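Local coordinates for protein eukaryotic translation initiation factor 2A (Schizosaccharomyces pombe, PDB 3WJ9) that probably acts in early translation initiation, directing codon-dependent binding of methionyl-tRNAi to the 40S ribosomal subunit for a small number of specific mRNAs, at residues 5-10 / 383-388. Numbering follows the deposited sequence.
Sequences SQFAYR and IKIWHI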
loop_
_atom_site.group_PDB
_atom_site.type_symbol
_atom_site.label_atom_id
_atom_site.label_comp_id
_atom_site.label_asym_id
_atom_site.label_seq_id
_atom_site.Cartn_x
_atom_site.Cartn_y
_atom_site.Cartn_z
ATOM N N SER A 5 17.689 -11.903 4.876
ATOM C CA SER A 5 16.426 -11.323 5.323
ATOM C C SER A 5 16.572 -9.815 5.518
ATOM O O SER A 5 16.595 -9.330 6.646
ATOM C CB SER A 5 15.956 -11.985 6.623
ATOM O OG SER A 5 16.016 -13.399 6.536
ATOM N N GLN A 6 16.661 -9.073 4.416
ATOM C CA GLN A 6 16.976 -7.646 4.484
ATOM C C GLN A 6 15.757 -6.779 4.773
ATOM O O GLN A 6 14.661 -7.032 4.274
ATOM C CB GLN A 6 17.638 -7.172 3.181
ATOM C CG GLN A 6 18.094 -5.707 3.219
ATOM C CD GLN A 6 18.631 -5.200 1.889
ATOM O OE1 GLN A 6 18.435 -4.037 1.531
ATOM N NE2 GLN A 6 19.320 -6.066 1.157
ATOM N N PHE A 7 15.968 -5.757 5.594
ATOM C CA PHE A 7 14.980 -4.712 5.816
ATOM C C PHE A 7 15.679 -3.357 5.792
ATOM O O PHE A 7 16.904 -3.287 5.871
ATOM C CB PHE A 7 14.243 -4.920 7.141
ATOM C CG PHE A 7 15.131 -4.839 8.352
ATOM C CD1 PHE A 7 15.738 -5.977 8.857
ATOM C CD2 PHE A 7 15.345 -3.630 8.996
ATOM C CE1 PHE A 7 16.552 -5.911 9.972
ATOM C CE2 PHE A 7 16.158 -3.557 10.112
ATOM C CZ PHE A 7 16.761 -4.701 10.601
ATOM N N ALA A 8 14.904 -2.285 5.678
ATOM C CA ALA A 8 15.462 -0.939 5.700
ATOM C C ALA A 8 15.028 -0.204 6.957
ATOM O O ALA A 8 14.023 -0.556 7.569
ATOM C CB ALA A 8 15.039 -0.166 4.465
ATOM N N TYR A 9 15.789 0.813 7.341
ATOM C CA TYR A 9 15.418 1.642 8.479
ATOM C C TYR A 9 15.804 3.090 8.225
ATOM O O TYR A 9 16.783 3.370 7.535
ATOM C CB TYR A 9 16.080 1.140 9.767
ATOM C CG TYR A 9 17.563 1.428 9.857
ATOM C CD1 TYR A 9 18.493 0.547 9.328
ATOM C CD2 TYR A 9 18.033 2.581 10.479
ATOM C CE1 TYR A 9 19.849 0.806 9.408
ATOM C CE2 TYR A 9 19.385 2.848 10.563
ATOM C CZ TYR A 9 20.289 1.957 10.027
ATOM O OH TYR A 9 21.638 2.218 10.109
ATOM N N ARG A 10 15.027 4.007 8.786
ATOM C CA ARG A 10 15.359 5.420 8.730
ATOM C C ARG A 10 14.970 6.099 10.032
ATOM O O ARG A 10 13.790 6.282 10.321
ATOM C CB ARG A 10 14.668 6.103 7.551
ATOM C CG ARG A 10 15.027 7.573 7.406
ATOM C CD ARG A 10 14.283 8.216 6.250
ATOM N NE ARG A 10 12.840 8.217 6.459
ATOM C CZ ARG A 10 12.176 9.186 7.081
ATOM N NH1 ARG A 10 12.826 10.241 7.550
ATOM N NH2 ARG A 10 10.862 9.105 7.226
ATOM N N ILE A 383 12.813 -1.179 16.966
ATOM C CA ILE A 383 12.603 -2.236 15.982
ATOM C C ILE A 383 12.729 -3.594 16.663
ATOM O O ILE A 383 13.643 -3.809 17.459
ATOM C CB ILE A 383 13.618 -2.169 14.817
ATOM C CG1 ILE A 383 13.462 -0.873 14.027
ATOM C CG2 ILE A 383 13.442 -3.356 13.881
ATOM C CD1 ILE A 383 14.440 -0.748 12.875
ATOM N N LYS A 384 11.815 -4.508 16.355
ATOM C CA LYS A 384 11.916 -5.871 16.861
ATOM C C LYS A 384 11.479 -6.881 15.803
ATOM O O LYS A 384 10.378 -6.786 15.263
ATOM C CB LYS A 384 11.082 -6.041 18.132
ATOM C CG LYS A 384 11.231 -7.398 18.790
ATOM C CD LYS A 384 10.755 -7.358 20.229
ATOM C CE LYS A 384 10.889 -8.712 20.897
ATOM N NZ LYS A 384 10.306 -8.706 22.266
ATOM N N ILE A 385 12.353 -7.838 15.508
ATOM C CA ILE A 385 12.034 -8.912 14.571
ATOM C C ILE A 385 11.726 -10.191 15.346
ATOM O O ILE A 385 12.489 -10.590 16.224
ATOM C CB ILE A 385 13.187 -9.173 13.568
ATOM C CG1 ILE A 385 13.350 -7.995 12.604
ATOM C CG2 ILE A 385 12.929 -10.437 12.771
ATOM C CD1 ILE A 385 14.259 -6.894 13.105
ATOM N N TRP A 386 10.602 -10.825 15.025
ATOM C CA TRP A 386 10.142 -12.006 15.751
ATOM C C TRP A 386 10.126 -13.236 14.860
ATOM O O TRP A 386 9.933 -13.123 13.651
ATOM C CB TRP A 386 8.727 -11.803 16.308
ATOM C CG TRP A 386 8.444 -10.472 16.936
ATOM C CD1 TRP A 386 8.411 -9.258 16.314
ATOM C CD2 TRP A 386 8.097 -10.230 18.304
ATOM N NE1 TRP A 386 8.094 -8.273 17.215
ATOM C CE2 TRP A 386 7.893 -8.844 18.446
ATOM C CE3 TRP A 386 7.951 -11.049 19.428
ATOM C CZ2 TRP A 386 7.547 -8.259 19.660
ATOM C CZ3 TRP A 386 7.614 -10.466 20.634
ATOM C CH2 TRP A 386 7.415 -9.085 20.741
ATOM N N HIS A 387 10.305 -14.412 15.451
ATOM C CA HIS A 387 10.012 -15.645 14.734
ATOM C C HIS A 387 8.504 -15.805 14.622
ATOM O O HIS A 387 7.750 -15.084 15.271
ATOM C CB HIS A 387 10.620 -16.858 15.433
ATOM C CG HIS A 387 12.115 -16.884 15.401
ATOM N ND1 HIS A 387 12.892 -16.180 16.295
ATOM C CD2 HIS A 387 12.978 -17.518 14.571
ATOM C CE1 HIS A 387 14.168 -16.387 16.025
ATOM N NE2 HIS A 387 14.247 -17.194 14.982
ATOM N N ILE A 388 8.060 -16.754 13.804
ATOM C CA ILE A 388 6.632 -17.020 13.676
ATOM C C ILE A 388 6.153 -17.820 14.884
ATOM O O ILE A 388 4.952 -17.984 15.106
ATOM C CB ILE A 388 6.306 -17.781 12.373
ATOM C CG1 ILE A 388 4.868 -17.497 11.933
ATOM C CG2 ILE A 388 6.568 -19.273 12.532
ATOM C CD1 ILE A 388 4.617 -16.047 11.605
#
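Strands 6-10 and 383-387 face each other as members of two different sheets, Phe-7 lying opposite Ile-385 and Tyr-9 opposite Ile-383, with their axes 10.8 Å apart and running nearly antiparallel at 165°. No hydrogen bond passes between them; the contact is wholly apolar and small, burying 133 Å² in all. Phe-7 supplies most of the surface on its strand. The methyl ends of the two isoleucines meet the outer part of its ring obliquely. Ile-385 arrives from the direction opposite to Phe-7 and places CD1 4.0 Å from Phe-7 CE1 and 4.2 Å from Phe-7 CZ. Across CZ from that contact, Phe-7 CE2 lies 4.3 Å from Ile-383 CD1. Ile-383 CD1 also meets Tyr-9, lying 4.0 Å from Tyr-9 CB, so one methyl touches both aromatic residues. An extended Ile-383 chain, with CD1 anti to CA (chi2 180°), carries the methyl toward the facing strand; in Ile-385 the bent chain, with chi2 at 87°, still brings CD1 to the CE1-CZ side of Phe-7. Only the root of Tyr-9 takes part, because its phenol leads away from strand 383-387. The alternation expected of β-strands is evident: Ala-8 and Arg-10 point to the reverse side, where Arg-10 NH2 is hydrogen-bonded to Gln-403. This is the packing of adjacent blades in the β-propeller portion of eIF2A, joining the N-terminal strand to the fourth annotated WD repeat. Strand 6-11 is the middle strand of its sheet, between 15-19 and 401-406, while 382-387 lies between 367-372 and 392-397; Leu-401 and Ala-404 pack on Ile-383, Val-18 packs on Phe-7, and Met-393 and Phe-394 border Ile-385.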